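PDB 6ULY: amino acid adenylation domain-containing protein from Bacillus stratosphericus LAMA 585, which probably selects an alpha-keto acid and activates it as an acyl adenylate, serving as an adenylation domain in nonribosomal depsipeptide synthesis. Local coordinates for residues 23-28 against 233-238; 109-114 against 140-145; 312-317 against 324-329. All coordinates share one frame; numbering follows the deposited sequence.

Contact 1 of 3, residues 23-28 against 233-238; sequences TEAAKT and VNVYTG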
loop_
_atom_site.group_PDB
_atom_site.type_symbol
_atom_site.label_atom_id
_atom_site.label_comp_id
_atom_site.label_asym_id
_atom_site.label_seq_id
_atom_site.Cartn_x
_atom_site.Cartn_y
_atom_site.Cartn_z
ATOM N N THR A 23 -31.365 25.113 -4.259
ATOM C CA THR A 23 -32.594 25.899 -4.241
ATOM C C THR A 23 -32.302 27.371 -3.985
ATOM O O THR A 23 -32.741 28.246 -4.740
ATOM C CB THR A 23 -33.546 25.340 -3.184
ATOM O OG1 THR A 23 -34.061 24.083 -3.636
ATOM C CG2 THR A 23 -34.695 26.306 -2.915
ATOM N N GLU A 24 -31.551 27.667 -2.922
ATOM C CA GLU A 24 -31.243 29.058 -2.611
ATOM C C GLU A 24 -30.370 29.696 -3.684
ATOM O O GLU A 24 -30.472 30.904 -3.926
ATOM C CB GLU A 24 -30.552 29.150 -1.250
ATOM C CG GLU A 24 -31.404 28.662 -0.076
ATOM C CD GLU A 24 -32.639 29.518 0.161
ATOM O OE1 GLU A 24 -33.556 29.503 -0.688
ATOM O OE2 GLU A 24 -32.688 30.211 1.199
ATOM N N ALA A 25 -29.505 28.910 -4.329
ATOM C CA ALA A 25 -28.669 29.457 -5.390
ATOM C C ALA A 25 -29.497 29.774 -6.629
ATOM O O ALA A 25 -29.240 30.770 -7.315
ATOM C CB ALA A 25 -27.548 28.478 -5.735
ATOM N N ALA A 26 -30.489 28.933 -6.933
ATOM C CA ALA A 26 -31.361 29.149 -8.078
ATOM C C ALA A 26 -32.219 30.399 -7.933
ATOM O O ALA A 26 -32.820 30.836 -8.920
ATOM C CB ALA A 26 -32.255 27.921 -8.285
ATOM N N LYS A 27 -32.295 30.983 -6.733
ATOM C CA LYS A 27 -33.035 32.223 -6.539
ATOM C C LYS A 27 -32.216 33.453 -6.902
ATOM O O LYS A 27 -32.791 34.528 -7.100
ATOM C CB LYS A 27 -33.507 32.335 -5.085
ATOM C CG LYS A 27 -34.455 31.222 -4.664
ATOM C CD LYS A 27 -34.835 31.314 -3.194
ATOM C CE LYS A 27 -35.747 30.164 -2.795
ATOM N NZ LYS A 27 -36.001 30.119 -1.323
ATOM N N THR A 28 -30.893 33.322 -6.990
ATOM C CA THR A 28 -30.049 34.418 -7.432
ATOM C C THR A 28 -30.081 34.508 -8.954
ATOM O O THR A 28 -30.709 33.697 -9.642
ATOM C CB THR A 28 -28.608 34.230 -6.951
ATOM O OG1 THR A 28 -27.972 33.203 -7.725
ATOM C CG2 THR A 28 -28.568 33.853 -5.469
ATOM N N VAL A 233 -18.663 25.484 -2.412
ATOM C CA VAL A 233 -18.563 26.777 -1.741
ATOM C C VAL A 233 -19.226 27.856 -2.585
ATOM O O VAL A 233 -19.897 28.754 -2.061
ATOM C CB VAL A 233 -17.091 27.118 -1.450
ATOM C CG1 VAL A 233 -16.925 28.615 -1.227
ATOM C CG2 VAL A 233 -16.594 26.342 -0.243
ATOM N N ASN A 234 -19.052 27.783 -3.907
ATOM C CA ASN A 234 -19.600 28.808 -4.788
ATOM C C ASN A 234 -21.121 28.733 -4.840
ATOM O O ASN A 234 -21.804 29.758 -4.744
ATOM C CB ASN A 234 -19.003 28.665 -6.189
ATOM C CG ASN A 234 -17.526 28.990 -6.230
ATOM O OD1 ASN A 234 -17.040 29.839 -5.481
ATOM N ND2 ASN A 234 -16.799 28.311 -7.108
ATOM N N VAL A 235 -21.674 27.527 -4.997
ATOM C CA VAL A 235 -23.127 27.380 -5.012
ATOM C C VAL A 235 -23.715 27.783 -3.664
ATOM O O VAL A 235 -24.778 28.415 -3.598
ATOM C CB VAL A 235 -23.520 25.939 -5.390
ATOM C CG1 VAL A 235 -25.029 25.826 -5.570
ATOM C CG2 VAL A 235 -22.811 25.505 -6.663
ATOM N N TYR A 236 -23.032 27.433 -2.568
ATOM C CA TYR A 236 -23.531 27.772 -1.237
ATOM C C TYR A 236 -23.594 29.282 -1.037
ATOM O O TYR A 236 -24.564 29.805 -0.473
ATOM C CB TYR A 236 -22.643 27.138 -0.165
ATOM C CG TYR A 236 -23.088 27.453 1.246
ATOM C CD1 TYR A 236 -22.552 28.532 1.942
ATOM C CD2 TYR A 236 -24.047 26.673 1.883
ATOM C CE1 TYR A 236 -22.959 28.824 3.236
ATOM C CE2 TYR A 236 -24.458 26.954 3.177
ATOM C CZ TYR A 236 -23.911 28.029 3.848
ATOM O OH TYR A 236 -24.322 28.309 5.133
ATOM N N THR A 237 -22.549 29.996 -1.454
ATOM C CA THR A 237 -22.593 31.451 -1.448
ATOM C C THR A 237 -23.424 32.010 -2.595
ATOM O O THR A 237 -23.725 33.206 -2.593
ATOM C CB THR A 237 -21.178 32.033 -1.519
ATOM O OG1 THR A 237 -20.570 31.686 -2.773
ATOM C CG2 THR A 237 -20.321 31.503 -0.365
ATOM N N GLY A 238 -23.807 31.176 -3.559
ATOM C CA GLY A 238 -24.548 31.650 -4.712
ATOM C C GLY A 238 -23.785 32.607 -5.601
ATOM O O GLY A 238 -24.403 33.332 -6.386
#
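Ala25 O, on helix 18-26, is gripped twice by Thr28: by the backbone N of Thr28 at 3.1 Å and by its hydroxyl, OG1, at 2.8 Å. The hydroxyl bond lies in the carbonyl plane of Ala25, with a C=O...OG1 angle of 152°. With chi1 at 74°, OG1 sits between the backbone N and the carbonyl carbon of its own residue, which turns it back toward Ala25 O.

The methyl of Ala25 makes the closest approach to the other segment. Its CB meets Val235 CG1 at 3.7 Å and lies against the backbone carbonyl oxygen, Val235 O, at 3.5 Å. That same oxygen takes a weak bond from Gly238 N, one half of the Schellman motif that ends helix 224-237; the other half runs from Cys239 N to Asn234 O. Gly238 is its C-prime residue, with the positive phi that favours glycine. The turn brings the bare CA of Gly238 to 4.5 Å from Ala25 CB, where the main chains come close.

Asn30 ties the two ends together. Its backbone N bonds Thr28 OG1 and its ND2 bonds Gly238 O, while Tyr46 of helix 46-62 packs on Ala25 and Thr28. Both helices run out here into neighbouring parallel strands, 31-35 and 240-243, of one sheet. The direct meeting of the segments is by van der Waals contact, a methyl on a methyl and on a carbonyl oxygen, consistent with the small residues Ala25 and Gly238 at the point where the backbones are nearest. Thr28 OG1 stands 3.8 Å from Gly238 O without bonding to it; these two polar atoms are linked instead through Asn30, in which both find a partner.

Contact 2 of 3, residues 109-114 against 140-145; sequences AAVKKL and AFLWHT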
loop_
_atom_site.group_PDB
_atom_site.type_symbol
_atom_site.label_atom_id
_atom_site.label_comp_id
_atom_site.label_asym_id
_atom_site.label_seq_id
_atom_site.Cartn_x
_atom_site.Cartn_y
_atom_site.Cartn_z
ATOM N N ALA A 109 -2.719 1.495 -15.585
ATOM C CA ALA A 109 -2.934 1.654 -14.150
ATOM C C ALA A 109 -4.263 2.339 -13.859
ATOM O O ALA A 109 -5.057 1.858 -13.042
ATOM C CB ALA A 109 -1.781 2.450 -13.537
ATOM N N ALA A 110 -4.513 3.480 -14.504
ATOM C CA ALA A 110 -5.767 4.191 -14.286
ATOM C C ALA A 110 -6.962 3.283 -14.538
ATOM O O ALA A 110 -7.929 3.288 -13.771
ATOM C CB ALA A 110 -5.832 5.426 -15.185
ATOM N N VAL A 111 -6.906 2.482 -15.601
ATOM C CA VAL A 111 -8.024 1.605 -15.930
ATOM C C VAL A 111 -8.193 0.526 -14.868
ATOM O O VAL A 111 -9.319 0.125 -14.548
ATOM C CB VAL A 111 -7.820 0.999 -17.331
ATOM C CG1 VAL A 111 -8.777 -0.158 -17.559
ATOM C CG2 VAL A 111 -8.008 2.069 -18.393
ATOM N N LYS A 112 -7.084 0.031 -14.311
ATOM C CA LYS A 112 -7.172 -0.953 -13.235
ATOM C C LYS A 112 -7.853 -0.356 -12.010
ATOM O O LYS A 112 -8.722 -0.986 -11.396
ATOM C CB LYS A 112 -5.776 -1.468 -12.869
ATOM C CG LYS A 112 -5.090 -2.279 -13.957
ATOM C CD LYS A 112 -3.759 -2.849 -13.475
ATOM C CE LYS A 112 -3.076 -3.671 -14.561
ATOM N NZ LYS A 112 -1.764 -4.219 -14.116
ATOM N N LYS A 113 -7.460 0.861 -11.631
ATOM C CA LYS A 113 -8.063 1.503 -10.469
ATOM C C LYS A 113 -9.559 1.726 -10.667
ATOM O O LYS A 113 -10.349 1.521 -9.739
ATOM C CB LYS A 113 -7.352 2.826 -10.182
ATOM C CG LYS A 113 -5.850 2.673 -9.952
ATOM C CD LYS A 113 -5.192 3.986 -9.552
ATOM C CE LYS A 113 -3.728 3.778 -9.201
ATOM N NZ LYS A 113 -3.137 4.961 -8.514
ATOM N N LEU A 114 -9.968 2.147 -11.868
ATOM C CA LEU A 114 -11.394 2.312 -12.133
ATOM C C LEU A 114 -12.135 0.996 -11.940
ATOM O O LEU A 114 -13.223 0.966 -11.352
ATOM C CB LEU A 114 -11.618 2.849 -13.551
ATOM C CG LEU A 114 -11.071 4.249 -13.831
ATOM C CD1 LEU A 114 -11.220 4.601 -15.305
ATOM C CD2 LEU A 114 -11.763 5.287 -12.958
ATOM N N ALA A 140 -15.904 -2.751 -21.445
ATOM C CA ALA A 140 -16.603 -4.032 -21.430
ATOM C C ALA A 140 -15.708 -5.149 -21.947
ATOM O O ALA A 140 -15.788 -6.289 -21.475
ATOM C CB ALA A 140 -17.881 -3.943 -22.264
ATOM N N PHE A 141 -14.858 -4.843 -22.929
ATOM C CA PHE A 141 -13.910 -5.829 -23.429
ATOM C C PHE A 141 -12.658 -5.885 -22.562
ATOM O O PHE A 141 -12.121 -6.970 -22.317
ATOM C CB PHE A 141 -13.536 -5.512 -24.880
ATOM C CG PHE A 141 -14.667 -5.696 -25.857
ATOM C CD1 PHE A 141 -14.761 -6.850 -26.621
ATOM C CD2 PHE A 141 -15.634 -4.713 -26.017
ATOM C CE1 PHE A 141 -15.795 -7.021 -27.525
ATOM C CE2 PHE A 141 -16.671 -4.879 -26.917
ATOM C CZ PHE A 141 -16.752 -6.034 -27.672
ATOM N N LEU A 142 -12.181 -4.729 -22.089
ATOM C CA LEU A 142 -10.984 -4.714 -21.253
ATOM C C LEU A 142 -11.199 -5.487 -19.958
ATOM O O LEU A 142 -10.298 -6.192 -19.489
ATOM C CB LEU A 142 -10.576 -3.274 -20.939
ATOM C CG LEU A 142 -9.609 -2.572 -21.895
ATOM C CD1 LEU A 142 -9.262 -1.185 -21.367
ATOM C CD2 LEU A 142 -8.346 -3.393 -22.092
ATOM N N TRP A 143 -12.380 -5.359 -19.363
ATOM C CA TRP A 143 -12.693 -6.001 -18.095
ATOM C C TRP A 143 -13.369 -7.353 -18.268
ATOM O O TRP A 143 -13.687 -8.001 -17.264
ATOM C CB TRP A 143 -13.586 -5.079 -17.256
ATOM C CG TRP A 143 -12.938 -3.769 -16.910
ATOM C CD1 TRP A 143 -11.627 -3.435 -17.082
ATOM C CD2 TRP A 143 -13.573 -2.617 -16.334
ATOM N NE1 TRP A 143 -11.404 -2.151 -16.650
ATOM C CE2 TRP A 143 -12.583 -1.626 -16.189
ATOM C CE3 TRP A 143 -14.880 -2.330 -15.931
ATOM C CZ2 TRP A 143 -12.856 -0.369 -15.649
ATOM C CZ3 TRP A 143 -15.151 -1.078 -15.401
ATOM C CH2 TRP A 143 -14.143 -0.115 -15.263
ATOM N N HIS A 144 -13.598 -7.790 -19.505
ATOM C CA HIS A 144 -14.229 -9.076 -19.791
ATOM C C HIS A 144 -15.489 -9.258 -18.947
ATOM O O HIS A 144 -15.640 -10.218 -18.190
ATOM C CB HIS A 144 -13.236 -10.218 -19.568
ATOM C CG HIS A 144 -12.014 -10.123 -20.426
ATOM N ND1 HIS A 144 -11.971 -10.607 -21.715
ATOM C CD2 HIS A 144 -10.795 -9.586 -20.184
ATOM C CE1 HIS A 144 -10.775 -10.379 -22.228
ATOM N NE2 HIS A 144 -10.042 -9.761 -21.320
ATOM N N THR A 145 -16.404 -8.303 -19.100
ATOM C CA THR A 145 -17.604 -8.241 -18.282
ATOM C C THR A 145 -18.812 -7.948 -19.156
ATOM O O THR A 145 -18.720 -7.231 -20.157
ATOM C CB THR A 145 -17.490 -7.166 -17.194
ATOM O OG1 THR A 145 -18.716 -7.097 -16.457
ATOM C CG2 THR A 145 -17.197 -5.805 -17.811
#
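Val111 CG1 comes up to the pyrrole edge of the Trp143 indole, near the ring plane, and stops 3.4 Å from Trp143 NE1. The same methyl meets Leu142 CD1 at 4.0 Å, the two side chains crossing at about a right angle. One helical turn on, Leu114 CB reaches the benzo half of the indole at Trp143 CZ2, 4.0 Å away. Trp143 NE1 is buried without a hydrogen-bond partner in the model; the closest oxygen across the contact, Val111 O, is 3.7 Å away.

With chi1 at -62° Trp143 carries CG beside its backbone N, and the indole reaches from there to Val111 and Leu114. Trp143 is set where the chain leaves helix 139-142, through a Schellman motif in which His144 adopts positive phi, with Thr145 N bonding Ala140 O at 3.2 Å and a weaker bond from His144 N to Phe141 O. Further out, His115 meets the Trp143 ring edge-to-face and Trp118 meets it with planes about 40° apart. Gln398 of the second subunit touches Leu142 and hydrogen-bonds His144 NE2.

Helix 109-120 touches Phe72 and Gln74 of strand 70-74 in the mixed sheet through Leu114, and meets the end of helix 139-142 through Val111.

Contact 3 of 3, residues 312-317 against 324-329; sequences RFLHLL and GDVIRP. With SO4 (sulfate ion), chain E.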
loop_
_atom_site.group_PDB
_atom_site.type_symbol
_atom_site.label_atom_id
_atom_site.label_comp_id
_atom_site.label_asym_id
_atom_site.label_seq_id
_atom_site.Cartn_x
_atom_site.Cartn_y
_atom_site.Cartn_z
ATOM N N ARG A 312 8.011 34.656 -6.170
ATOM C CA ARG A 312 8.278 34.969 -7.569
ATOM C C ARG A 312 6.977 35.169 -8.335
ATOM O O ARG A 312 6.879 36.050 -9.195
ATOM C CB ARG A 312 9.112 33.855 -8.204
ATOM C CG ARG A 312 9.566 34.139 -9.627
ATOM C CD ARG A 312 10.644 35.209 -9.659
ATOM N NE ARG A 312 10.751 35.841 -10.971
ATOM C CZ ARG A 312 11.543 36.874 -11.240
ATOM N NH1 ARG A 312 12.305 37.398 -10.287
ATOM N NH2 ARG A 312 11.574 37.386 -12.464
ATOM N N PHE A 313 5.966 34.356 -8.031
ATOM C CA PHE A 313 4.666 34.496 -8.677
ATOM C C PHE A 313 4.077 35.877 -8.421
ATOM O O PHE A 313 3.569 36.528 -9.341
ATOM C CB PHE A 313 3.736 33.398 -8.160
ATOM C CG PHE A 313 2.427 33.300 -8.880
ATOM C CD1 PHE A 313 1.340 34.057 -8.475
ATOM C CD2 PHE A 313 2.267 32.410 -9.929
ATOM C CE1 PHE A 313 0.129 33.947 -9.118
ATOM C CE2 PHE A 313 1.060 32.294 -10.575
ATOM C CZ PHE A 313 -0.013 33.066 -10.171
ATOM N N LEU A 314 4.141 36.344 -7.171
ATOM C CA LEU A 314 3.605 37.662 -6.843
ATOM C C LEU A 314 4.441 38.769 -7.472
ATOM O O LEU A 314 3.905 39.805 -7.886
ATOM C CB LEU A 314 3.541 37.836 -5.326
ATOM C CG LEU A 314 2.631 36.865 -4.569
ATOM C CD1 LEU A 314 2.918 36.920 -3.075
ATOM C CD2 LEU A 314 1.163 37.167 -4.847
ATOM N N HIS A 315 5.758 38.571 -7.545
ATOM C CA HIS A 315 6.635 39.574 -8.138
ATOM C C HIS A 315 6.395 39.684 -9.640
ATOM O O HIS A 315 6.254 40.788 -10.179
ATOM C CB HIS A 315 8.091 39.214 -7.837
ATOM C CG HIS A 315 9.084 40.236 -8.295
ATOM N ND1 HIS A 315 9.824 40.091 -9.449
ATOM C CD2 HIS A 315 9.472 41.412 -7.746
ATOM C CE1 HIS A 315 10.618 41.136 -9.596
ATOM N NE2 HIS A 315 10.424 41.953 -8.576
ATOM N N LEU A 316 6.321 38.541 -10.328
ATOM C CA LEU A 316 6.133 38.557 -11.774
ATOM C C LEU A 316 4.820 39.222 -12.160
ATOM O O LEU A 316 4.747 39.926 -13.175
ATOM C CB LEU A 316 6.176 37.132 -12.329
ATOM C CG LEU A 316 7.550 36.483 -12.501
ATOM C CD1 LEU A 316 7.397 35.019 -12.871
ATOM C CD2 LEU A 316 8.365 37.207 -13.557
ATOM N N LEU A 317 3.767 39.003 -11.376
ATOM C CA LEU A 317 2.433 39.467 -11.732
ATOM C C LEU A 317 2.059 40.793 -11.082
ATOM O O LEU A 317 0.969 41.308 -11.352
ATOM C CB LEU A 317 1.393 38.405 -11.364
ATOM C CG LEU A 317 1.520 37.061 -12.081
ATOM C CD1 LEU A 317 0.385 36.137 -11.665
ATOM C CD2 LEU A 317 1.537 37.236 -13.593
ATOM N N GLY A 324 -0.158 41.865 -3.688
ATOM C CA GLY A 324 0.842 40.989 -3.123
ATOM C C GLY A 324 0.398 40.141 -1.955
ATOM O O GLY A 324 1.234 39.455 -1.360
ATOM N N ASP A 325 -0.891 40.159 -1.608
ATOM C CA ASP A 325 -1.410 39.422 -0.459
ATOM C C ASP A 325 -2.539 38.474 -0.849
ATOM O O ASP A 325 -3.289 38.020 0.018
ATOM C CB ASP A 325 -1.893 40.392 0.624
ATOM C CG ASP A 325 -3.120 41.187 0.195
ATOM O OD1 ASP A 325 -3.382 41.286 -1.024
ATOM O OD2 ASP A 325 -3.825 41.717 1.078
ATOM N N VAL A 326 -2.676 38.165 -2.141
ATOM C CA VAL A 326 -3.780 37.325 -2.590
ATOM C C VAL A 326 -3.510 35.836 -2.404
ATOM O O VAL A 326 -4.460 35.045 -2.383
ATOM C CB VAL A 326 -4.103 37.588 -4.072
ATOM C CG1 VAL A 326 -4.387 39.066 -4.302
ATOM C CG2 VAL A 326 -2.956 37.104 -4.966
ATOM N N ILE A 327 -2.250 35.425 -2.287
ATOM C CA ILE A 327 -1.919 34.006 -2.231
ATOM C C ILE A 327 -2.185 33.490 -0.824
ATOM O O ILE A 327 -1.589 33.969 0.148
ATOM C CB ILE A 327 -0.463 33.754 -2.648
ATOM C CG1 ILE A 327 -0.332 33.849 -4.170
ATOM C CG2 ILE A 327 0.005 32.389 -2.137
ATOM C CD1 ILE A 327 1.082 33.656 -4.682
ATOM N N ARG A 328 -3.067 32.502 -0.715
ATOM C CA ARG A 328 -3.446 31.915 0.568
ATOM C C ARG A 328 -3.061 30.443 0.592
ATOM O O ARG A 328 -3.787 29.597 0.038
ATOM C CB ARG A 328 -4.943 32.092 0.812
ATOM C CG ARG A 328 -5.363 33.545 0.808
ATOM C CD ARG A 328 -6.807 33.730 1.231
ATOM N NE ARG A 328 -7.279 35.076 0.918
ATOM C CZ ARG A 328 -8.542 35.476 1.020
ATOM N NH1 ARG A 328 -9.479 34.635 1.435
ATOM N NH2 ARG A 328 -8.869 36.720 0.702
ATOM N N PRO A 329 -1.927 30.083 1.190
ATOM C CA PRO A 329 -1.618 28.661 1.368
ATOM C C PRO A 329 -2.731 27.955 2.128
ATOM O O PRO A 329 -3.366 28.530 3.016
ATOM C CB PRO A 329 -0.308 28.677 2.163
ATOM C CG PRO A 329 0.313 29.996 1.840
ATOM C CD PRO A 329 -0.825 30.953 1.637
HETATM S S SO4 E . 0.294 46.106 -3.379
HETATM O O1 SO4 E . 0.080 46.610 -2.055
HETATM O O2 SO4 E . 0.948 44.835 -3.303
HETATM O O3 SO4 E . -0.966 45.957 -4.045
HETATM O O4 SO4 E . 1.118 47.022 -4.112
#
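Leu314 CG and Ile327 CG1 both lie beside their own backbone N, Leu314 with chi1 at -62°, and Ile327 then runs out fully extended, chi2 178°, which brings the Ile327 terminal methyl, CD1, against the fork of Leu314. It lies 3.5 Å from Leu314 CD2 and 3.6 Å from Leu314 CG, while the Ile327 stem follows, CG1 standing 3.7 Å from the same CD2. The two side chains cross obliquely. Phe313, whose CG is anti to the backbone N, swings its ring in from the neighbouring helix position, so that Phe313 CD1 touches Ile327 CD1 at 3.8 Å. The terminal methyl of Ile327 in this way touches two consecutive helix residues.

These residues belong to a beta-alpha-beta unit of strand 297-301, helix 307-317 and strand 327-333, in which the two strands are parallel neighbours in the large mixed sheet of the adenylation fold. The contact is the seam where the helix lies against the beginning of the second strand. Met298 of the first strand adds to the packing by touching both Phe313 and Val326. Phe275 of helix 272-279 meets the Phe313 ring edge-to-face.

Leu314 has a second role toward the loop that leads into the strand. Its other methyl, CD1, lies 3.5 Å from Gly324 O, and Leu314 CD2 also comes within 4.1 Å of Val326 CG2. On the same glycine, Gly324 N donates to O2 of a sulfate ion, probably from the crystallisation liquor, at 3.2 Å with an N-H...O angle of 152°.

Overall arrangement
The three contacts sit apart, none touching another. Contacts 1 and 3 are nearest, with centres 29 Å apart and nearest atoms about 10 Å; both involve the nine-stranded mixed sheet, towards different ends of it. Contact 2 lies beside the seven-stranded sheet and is farther off, its centre 38 Å from that of contact 1 and 42 Å from that of contact 3, on the opposite side of the chain's centre from contact 3. In sequence, contact 2 is nested within the loop closed by contact 1, and contact 3 follows. The Ile327 side chain of contact 3 lies about 10 Å from the bound keto acyl adenylate.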